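Local coordinates for protein BauA (PDB 6HCP) that probably takes up ferric preacinetobactin across the outer membrane of Acinetobacter baumannii as a TonB-dependent siderophore receptor, at residues A[356-368]-A[423-435]. Numbering follows the deposited sequence.
With C8E ((hydroxyethyloxy)tri(ethyloxy)octane), chain B.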
ATOM      1  N   PHE A 356      -7.620 -17.335 -58.849  1.00 32.48           N
ATOM      2  CA  PHE A 356      -7.462 -18.177 -60.024  1.00 34.49           C
ATOM      3  C   PHE A 356      -6.356 -19.178 -59.718  1.00 35.77           C
ATOM      4  O   PHE A 356      -5.689 -19.078 -58.682  1.00 35.09           O
ATOM      5  CB  PHE A 356      -7.170 -17.342 -61.280  1.00 34.30           C
ATOM      6  CG  PHE A 356      -5.886 -16.545 -61.231  1.00 30.35           C
ATOM      7  CD1 PHE A 356      -4.689 -17.093 -61.650  1.00 31.95           C
ATOM      8  CD2 PHE A 356      -5.898 -15.216 -60.830  1.00 33.70           C
ATOM      9  CE1 PHE A 356      -3.510 -16.368 -61.567  1.00 30.72           C
ATOM     10  CE2 PHE A 356      -4.732 -14.465 -60.818  1.00 30.14           C
ATOM     11  CZ  PHE A 356      -3.536 -15.051 -61.156  1.00 30.37           C
ATOM     12  N   GLU A 357      -6.211 -20.189 -60.586  1.00 32.47           N
ATOM     13  CA  GLU A 357      -5.230 -21.220 -60.418  1.00 32.17           C
ATOM     14  C   GLU A 357      -4.422 -21.368 -61.706  1.00 31.79           C
ATOM     15  O   GLU A 357      -4.945 -21.189 -62.785  1.00 35.51           O
ATOM     16  CB  GLU A 357      -5.896 -22.557 -60.062  1.00 38.84           C
ATOM     17  CG  GLU A 357      -6.905 -22.414 -58.946  1.00 42.49           C
ATOM     18  CD  GLU A 357      -7.371 -23.713 -58.315  1.00 60.54           C
ATOM     19  OE1 GLU A 357      -6.963 -24.786 -58.793  1.00 57.37           O
ATOM     20  OE2 GLU A 357      -8.101 -23.635 -57.308  1.00 56.26           O
ATOM     21  N   THR A 358      -3.116 -21.578 -61.541  1.00 34.39           N
ATOM     22  CA  THR A 358      -2.215 -21.894 -62.628  1.00 36.27           C
ATOM     23  C   THR A 358      -1.555 -23.232 -62.311  1.00 39.04           C
ATOM     24  O   THR A 358      -0.660 -23.308 -61.455  1.00 35.98           O
ATOM     25  CB  THR A 358      -1.172 -20.782 -62.848  1.00 35.66           C
ATOM     26  OG1 THR A 358      -0.368 -20.647 -61.674  1.00 33.25           O
ATOM     27  CG2 THR A 358      -1.812 -19.454 -63.194  1.00 33.43           C
ATOM     28  N   GLY A 359      -2.052 -24.298 -62.952  1.00 39.25           N
ATOM     29  CA  GLY A 359      -1.664 -25.648 -62.578  1.00 39.88           C
ATOM     30  C   GLY A 359      -1.984 -25.917 -61.118  1.00 32.73           C
ATOM     31  O   GLY A 359      -3.082 -25.627 -60.672  1.00 38.91           O
ATOM     32  N   SER A 360      -0.975 -26.333 -60.354  1.00 35.96           N
ATOM     33  CA  SER A 360      -1.147 -26.672 -58.938  1.00 39.27           C
ATOM     34  C   SER A 360      -0.911 -25.458 -58.014  1.00 46.40           C
ATOM     35  O   SER A 360      -0.780 -25.624 -56.783  1.00 40.76           O
ATOM     36  CB  SER A 360      -0.211 -27.779 -58.570  1.00 45.09           C
ATOM     37  OG  SER A 360       1.142 -27.327 -58.601  1.00 48.10           O
ATOM     38  N   VAL A 361      -0.820 -24.252 -58.596  1.00 37.45           N
ATOM     39  CA  VAL A 361      -0.549 -23.015 -57.829  1.00 34.81           C
ATOM     40  C   VAL A 361      -1.824 -22.175 -57.761  1.00 33.44           C
ATOM     41  O   VAL A 361      -2.423 -21.886 -58.772  1.00 35.25           O
ATOM     42  CB  VAL A 361       0.610 -22.216 -58.448  1.00 37.37           C
ATOM     43  CG1 VAL A 361       0.887 -20.937 -57.666  1.00 38.32           C
ATOM     44  CG2 VAL A 361       1.859 -23.067 -58.559  1.00 40.00           C
ATOM     45  N   LYS A 362      -2.273 -21.868 -56.537  1.00 30.57           N
ATOM     46  CA  LYS A 362      -3.443 -21.069 -56.315  1.00 33.68           C
ATOM     47  C   LYS A 362      -3.025 -19.597 -56.133  1.00 35.28           C
ATOM     48  O   LYS A 362      -2.053 -19.303 -55.448  1.00 34.09           O
ATOM     49  CB  LYS A 362      -4.185 -21.555 -55.068  1.00 39.46           C
ATOM     50  CG  LYS A 362      -4.809 -22.938 -55.188  1.00 49.60           C
ATOM     51  CD  LYS A 362      -5.540 -23.363 -53.928  1.00 54.32           C
ATOM     52  CE  LYS A 362      -6.077 -24.776 -54.019  1.00 72.25           C
ATOM     53  NZ  LYS A 362      -6.084 -25.443 -52.695  1.00 92.95           N
ATOM     54  N   HIS A 363      -3.820 -18.701 -56.705  1.00 30.12           N
ATOM     55  CA  HIS A 363      -3.584 -17.259 -56.679  1.00 32.47           C
ATOM     56  C   HIS A 363      -4.751 -16.575 -55.976  1.00 29.91           C
ATOM     57  O   HIS A 363      -5.927 -16.823 -56.289  1.00 33.27           O
ATOM     58  CB  HIS A 363      -3.401 -16.700 -58.099  1.00 31.78           C
ATOM     59  CG  HIS A 363      -2.193 -17.202 -58.816  1.00 33.59           C
ATOM     60  ND1 HIS A 363      -1.140 -16.366 -59.129  1.00 30.36           N
ATOM     61  CD2 HIS A 363      -1.903 -18.412 -59.367  1.00 31.33           C
ATOM     62  CE1 HIS A 363      -0.232 -17.046 -59.810  1.00 34.80           C
ATOM     63  NE2 HIS A 363      -0.637 -18.333 -59.889  1.00 36.40           N
ATOM     64  N   GLN A 364      -4.412 -15.694 -55.026  1.00 27.62           N
ATOM     65  CA  GLN A 364      -5.374 -14.799 -54.396  1.00 30.96           C
ATOM     66  C   GLN A 364      -4.802 -13.385 -54.483  1.00 28.15           C
ATOM     67  O   GLN A 364      -3.691 -13.165 -54.002  1.00 30.30           O
ATOM     68  CB  GLN A 364      -5.526 -15.148 -52.913  1.00 37.69           C
ATOM     69  CG  GLN A 364      -6.944 -15.252 -52.396  1.00 59.13           C
ATOM     70  CD  GLN A 364      -6.896 -15.927 -51.043  1.00 70.38           C
ATOM     71  OE1 GLN A 364      -7.001 -17.146 -50.939  1.00 73.32           O
ATOM     72  NE2 GLN A 364      -6.432 -15.184 -50.054  1.00 54.34           N
ATOM     73  N   TRP A 365      -5.507 -12.492 -55.173  1.00 30.49           N
ATOM     74  CA  TRP A 365      -4.966 -11.191 -55.506  1.00 30.03           C
ATOM     75  C   TRP A 365      -5.924 -10.112 -55.023  1.00 31.94           C
ATOM     76  O   TRP A 365      -7.120 -10.350 -54.833  1.00 30.94           O
ATOM     77  CB  TRP A 365      -4.686 -11.064 -57.015  1.00 30.95           C
ATOM     78  CG  TRP A 365      -5.926 -11.224 -57.844  1.00 29.64           C
ATOM     79  CD1 TRP A 365      -6.401 -12.392 -58.366  1.00 33.05           C
ATOM     80  CD2 TRP A 365      -6.866 -10.206 -58.217  1.00 29.82           C
ATOM     81  NE1 TRP A 365      -7.580 -12.167 -59.019  1.00 28.86           N
ATOM     82  CE2 TRP A 365      -7.899 -10.840 -58.939  1.00 31.69           C
ATOM     83  CE3 TRP A 365      -6.949  -8.824 -58.008  1.00 28.79           C
ATOM     84  CZ2 TRP A 365      -8.979 -10.143 -59.473  1.00 34.14           C
ATOM     85  CZ3 TRP A 365      -8.037  -8.140 -58.508  1.00 30.66           C
ATOM     86  CH2 TRP A 365      -9.046  -8.792 -59.219  1.00 32.12           C
ATOM     87  N   VAL A 366      -5.384  -8.890 -54.915  1.00 27.12           N
ATOM     88  CA  VAL A 366      -6.149  -7.734 -54.586  1.00 25.42           C
ATOM     89  C   VAL A 366      -5.553  -6.523 -55.319  1.00 27.37           C
ATOM     90  O   VAL A 366      -4.344  -6.432 -55.494  1.00 30.03           O
ATOM     91  CB  VAL A 366      -6.163  -7.507 -53.057  1.00 26.79           C
ATOM     92  CG1 VAL A 366      -4.759  -7.498 -52.479  1.00 29.55           C
ATOM     93  CG2 VAL A 366      -6.910  -6.240 -52.679  1.00 28.13           C
ATOM     94  N   ALA A 367      -6.434  -5.606 -55.714  1.00 30.86           N
ATOM     95  CA  ALA A 367      -6.026  -4.349 -56.313  1.00 33.81           C
ATOM     96  C   ALA A 367      -6.901  -3.253 -55.719  1.00 29.26           C
ATOM     97  O   ALA A 367      -8.113  -3.394 -55.672  1.00 30.42           O
ATOM     98  CB  ALA A 367      -6.159  -4.388 -57.818  1.00 33.34           C
ATOM     99  N   ASN A 368      -6.282  -2.126 -55.340  1.00 26.55           N
ATOM    100  CA  ASN A 368      -7.062  -1.084 -54.729  1.00 25.54           C
ATOM    101  C   ASN A 368      -6.525   0.299 -55.085  1.00 25.66           C
ATOM    102  O   ASN A 368      -5.444   0.458 -55.678  1.00 26.44           O
ATOM    103  CB  ASN A 368      -7.172  -1.294 -53.209  1.00 26.53           C
ATOM    104  CG  ASN A 368      -5.936  -0.865 -52.443  1.00 29.94           C
ATOM    105  OD1 ASN A 368      -4.830  -0.879 -52.982  1.00 26.77           O
ATOM    106  ND2 ASN A 368      -6.109  -0.572 -51.156  1.00 27.31           N
ATOM    107  N   PHE A 423      -2.358   3.556 -55.408  1.00 27.76           N
ATOM    108  CA  PHE A 423      -2.880   2.449 -56.175  1.00 30.54           C
ATOM    109  C   PHE A 423      -1.962   1.280 -55.859  1.00 25.13           C
ATOM    110  O   PHE A 423      -0.735   1.410 -55.893  1.00 26.61           O
ATOM    111  CB  PHE A 423      -3.000   2.810 -57.667  1.00 39.53           C
ATOM    112  CG  PHE A 423      -3.706   4.133 -57.915  1.00 54.39           C
ATOM    113  CD1 PHE A 423      -3.106   5.343 -57.566  1.00 68.35           C
ATOM    114  CD2 PHE A 423      -5.015   4.177 -58.381  1.00 64.09           C
ATOM    115  CE1 PHE A 423      -3.786   6.553 -57.688  1.00 49.55           C
ATOM    116  CE2 PHE A 423      -5.677   5.391 -58.546  1.00 49.33           C
ATOM    117  CZ  PHE A 423      -5.090   6.563 -58.128  1.00 54.77           C
ATOM    118  N   GLY A 424      -2.570   0.137 -55.531  1.00 26.87           N
ATOM    119  CA  GLY A 424      -1.794  -0.995 -55.143  1.00 27.12           C
ATOM    120  C   GLY A 424      -2.307  -2.300 -55.731  1.00 23.38           C
ATOM    121  O   GLY A 424      -3.471  -2.416 -56.119  1.00 28.07           O
ATOM    122  N   LEU A 425      -1.390  -3.266 -55.834  1.00 26.24           N
ATOM    123  CA  LEU A 425      -1.679  -4.589 -56.374  1.00 30.14           C
ATOM    124  C   LEU A 425      -0.823  -5.602 -55.622  1.00 28.85           C
ATOM    125  O   LEU A 425       0.373  -5.388 -55.442  1.00 29.52           O
ATOM    126  CB  LEU A 425      -1.365  -4.595 -57.878  1.00 32.26           C
ATOM    127  CG  LEU A 425      -1.543  -5.923 -58.612  1.00 35.18           C
ATOM    128  CD1 LEU A 425      -3.011  -6.344 -58.637  1.00 33.63           C
ATOM    129  CD2 LEU A 425      -1.012  -5.816 -60.028  1.00 32.00           C
ATOM    130  N   ALA A 426      -1.428  -6.747 -55.264  1.00 26.99           N
ATOM    131  CA  ALA A 426      -0.677  -7.856 -54.711  1.00 27.88           C
ATOM    132  C   ALA A 426      -1.308  -9.191 -55.119  1.00 23.81           C
ATOM    133  O   ALA A 426      -2.500  -9.280 -55.335  1.00 26.92           O
ATOM    134  CB  ALA A 426      -0.578  -7.766 -53.202  1.00 29.31           C
ATOM    135  N   ASP A 427      -0.445 -10.203 -55.190  1.00 30.76           N
ATOM    136  CA  ASP A 427      -0.848 -11.576 -55.433  1.00 32.21           C
ATOM    137  C   ASP A 427      -0.149 -12.459 -54.409  1.00 32.11           C
ATOM    138  O   ASP A 427       1.056 -12.296 -54.164  1.00 30.33           O
ATOM    139  CB  ASP A 427      -0.468 -12.017 -56.850  1.00 32.52           C
ATOM    140  CG  ASP A 427      -1.008 -13.387 -57.269  1.00 37.29           C
ATOM    141  OD1 ASP A 427      -2.015 -13.849 -56.667  1.00 38.25           O
ATOM    142  OD2 ASP A 427      -0.492 -13.924 -58.288  1.00 33.82           O
ATOM    143  N   THR A 428      -0.917 -13.394 -53.835  1.00 30.61           N
ATOM    144  CA  THR A 428      -0.366 -14.442 -53.011  1.00 29.81           C
ATOM    145  C   THR A 428      -0.497 -15.765 -53.784  1.00 27.56           C
ATOM    146  O   THR A 428      -1.599 -16.177 -54.107  1.00 31.52           O
ATOM    147  CB  THR A 428      -1.064 -14.546 -51.644  1.00 33.30           C
ATOM    148  OG1 THR A 428      -0.926 -13.326 -50.915  1.00 31.58           O
ATOM    149  CG2 THR A 428      -0.497 -15.670 -50.805  1.00 35.19           C
ATOM    150  N   LEU A 429       0.653 -16.358 -54.102  1.00 32.63           N
ATOM    151  CA  LEU A 429       0.762 -17.619 -54.786  1.00 30.42           C
ATOM    152  C   LEU A 429       0.954 -18.709 -53.730  1.00 32.05           C
ATOM    153  O   LEU A 429       1.950 -18.660 -53.004  1.00 33.38           O
ATOM    154  CB  LEU A 429       1.961 -17.578 -55.733  1.00 33.13           C
ATOM    155  CG  LEU A 429       1.879 -16.602 -56.905  1.00 34.03           C
ATOM    156  CD1 LEU A 429       2.175 -15.177 -56.463  1.00 39.51           C
ATOM    157  CD2 LEU A 429       2.866 -17.000 -57.975  1.00 35.13           C
ATOM    158  N   SER A 430       0.073 -19.723 -53.747  1.00 35.56           N
ATOM    159  CA  SER A 430       0.139 -20.864 -52.794  1.00 35.30           C
ATOM    160  C   SER A 430       0.473 -22.158 -53.544  1.00 34.51           C
ATOM    161  O   SER A 430      -0.274 -22.530 -54.440  1.00 34.46           O
ATOM    162  CB  SER A 430      -1.147 -21.022 -52.033  1.00 41.72           C
ATOM    163  OG  SER A 430      -1.483 -19.829 -51.350  1.00 44.13           O
ATOM    164  N   PHE A 431       1.651 -22.714 -53.226  1.00 35.64           N
ATOM    165  CA  PHE A 431       2.236 -23.927 -53.804  1.00 41.53           C
ATOM    166  C   PHE A 431       2.068 -25.087 -52.812  1.00 52.97           C
ATOM    167  O   PHE A 431       2.005 -24.863 -51.587  1.00 39.53           O
ATOM    168  CB  PHE A 431       3.742 -23.765 -54.037  1.00 39.36           C
ATOM    169  CG  PHE A 431       4.170 -22.584 -54.868  1.00 46.83           C
ATOM    170  CD1 PHE A 431       4.197 -21.303 -54.329  1.00 39.10           C
ATOM    171  CD2 PHE A 431       4.621 -22.764 -56.170  1.00 48.26           C
ATOM    172  CE1 PHE A 431       4.733 -20.245 -55.052  1.00 43.44           C
ATOM    173  CE2 PHE A 431       5.086 -21.694 -56.921  1.00 47.82           C
ATOM    174  CZ  PHE A 431       5.122 -20.428 -56.367  1.00 44.29           C
ATOM    175  N   ALA A 432       2.088 -26.316 -53.339  1.00 46.37           N
ATOM    176  CA  ALA A 432       2.305 -27.550 -52.551  1.00 42.82           C
ATOM    177  C   ALA A 432       1.207 -27.707 -51.500  1.00 39.47           C
ATOM    178  O   ALA A 432       1.488 -27.747 -50.293  1.00 45.27           O
ATOM    179  CB  ALA A 432       3.664 -27.515 -51.910  1.00 46.67           C
ATOM    180  N   GLN A 433      -0.041 -27.634 -51.960  1.00 45.51           N
ATOM    181  CA  GLN A 433      -1.210 -27.774 -51.099  1.00 52.18           C
ATOM    182  C   GLN A 433      -1.160 -26.732 -49.981  1.00 62.46           C
ATOM    183  O   GLN A 433      -1.429 -27.042 -48.815  1.00 53.40           O
ATOM    184  CB  GLN A 433      -1.273 -29.191 -50.532  1.00 60.33           C
ATOM    185  CG  GLN A 433      -1.577 -30.233 -51.597  1.00 71.98           C
ATOM    186  CD  GLN A 433      -0.943 -31.562 -51.281  1.00 80.85           C
ATOM    187  OE1 GLN A 433       0.233 -31.642 -50.933  1.00 92.70           O
ATOM    188  NE2 GLN A 433      -1.730 -32.617 -51.400  1.00 75.27           N
ATOM    189  N   ASP A 434      -0.820 -25.498 -50.369  1.00 54.36           N
ATOM    190  CA  ASP A 434      -0.950 -24.312 -49.534  1.00 46.36           C
ATOM    191  C   ASP A 434       0.119 -24.286 -48.433  1.00 37.17           C
ATOM    192  O   ASP A 434       0.091 -23.404 -47.574  1.00 42.89           O
ATOM    193  CB  ASP A 434      -2.368 -24.199 -48.974  1.00 53.26           C
ATOM    194  CG  ASP A 434      -3.406 -23.908 -50.045  1.00 68.82           C
ATOM    195  OD1 ASP A 434      -3.002 -23.654 -51.205  1.00 70.24           O
ATOM    196  OD2 ASP A 434      -4.604 -24.020 -49.733  1.00 76.28           O
ATOM    197  N   LYS A 435       1.182 -25.083 -48.583  1.00 35.63           N
ATOM    198  CA  LYS A 435       2.233 -25.131 -47.570  1.00 39.79           C
ATOM    199  C   LYS A 435       3.292 -24.045 -47.811  1.00 37.62           C
ATOM    200  O   LYS A 435       4.148 -23.834 -46.955  1.00 35.45           O
ATOM    201  CB  LYS A 435       2.874 -26.521 -47.515  1.00 44.84           C
ATOM    202  CG  LYS A 435       1.984 -27.590 -46.888  1.00 50.03           C
ATOM    203  CD  LYS A 435       2.711 -28.881 -46.571  1.00 56.87           C
ATOM    204  CE  LYS A 435       3.107 -29.660 -47.806  1.00 75.92           C
ATOM    205  NZ  LYS A 435       3.092 -31.121 -47.552  1.00 95.77           N
TER
HETATM  206  C1  C8E B 829      -3.072  -0.903 -59.656  1.00 48.93           C
HETATM  207  C2  C8E B 829      -4.515  -1.098 -60.055  1.00 52.16           C
HETATM  208  C3  C8E B 829      -5.478  -0.221 -59.266  1.00 53.07           C
HETATM  209  C4  C8E B 829      -6.872  -0.853 -59.157  1.00 60.96           C
HETATM  210  C5  C8E B 829      -7.933   0.167 -58.747  1.00 54.26           C
HETATM  211  C6  C8E B 829      -9.248  -0.466 -58.341  1.00 47.32           C
HETATM  212  C7  C8E B 829     -10.284   0.623 -58.081  1.00 53.96           C
HETATM  213  C8  C8E B 829     -11.668   0.240 -58.590  1.00 67.37           C
HETATM  214  O9  C8E B 829     -12.717   0.654 -57.705  1.00 71.65           O
HETATM  215  C10 C8E B 829     -13.703  -0.374 -57.561  1.00 58.61           C
HETATM  216  C11 C8E B 829     -15.032   0.217 -57.149  1.00 62.25           C
HETATM  217  O12 C8E B 829     -15.734  -0.807 -56.465  1.00 64.56           O
HETATM  218  O   HOH W   1       2.555 -26.434 -56.183  1.00 45.91           O
HETATM  219  O   HOH W   2      -0.751 -27.591 -54.864  1.00 51.45           O
HETATM  220  O   HOH W   3      -2.976 -11.584 -51.868  1.00 61.82           O
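His363 and Asp427 meet diagonally on one face of two antiparallel strands, 361-368 and 423-431, neighbours in the transmembrane beta-barrel of this TonB-dependent receptor. Asp427 has CG anti to its backbone N (chi1 -172°), which carries the carboxylate over to the imidazole; His363 ND1 donates to the syn lone pair of Asp427 OD2 at 2.7 Å, with ring and carboxylate planes only 23° apart. His363 NE2 and Thr358 OG1 share a hydrogen bond of 2.9 Å, and Phe356 covers one ring face, so the imidazole is fixed in rotation. On the same outward face Leu429 CD2 packs 3.6 Å from His363 CE1, and farther along Ala367 CB and Leu425 CD1, both apolar, meet beside a detergent tail, as suits a lipid-facing surface. The opposite face, probably turned to the barrel interior, buries Val366 and Ala426 under Phe51; at Gly424 a side chain would crowd Asn368 OD1, and buried Asn368 is satisfied by Arg443 and Asp349. Packing is looser near the turns 358-361 and 432-435, where polar side chains suit a wetter end: the Lys362–Asp434 salt bridge is long, and two waters span the strand ends, one accepting from Gln433 N at 3.0 Å and donating to Ser360 O at 2.7 Å.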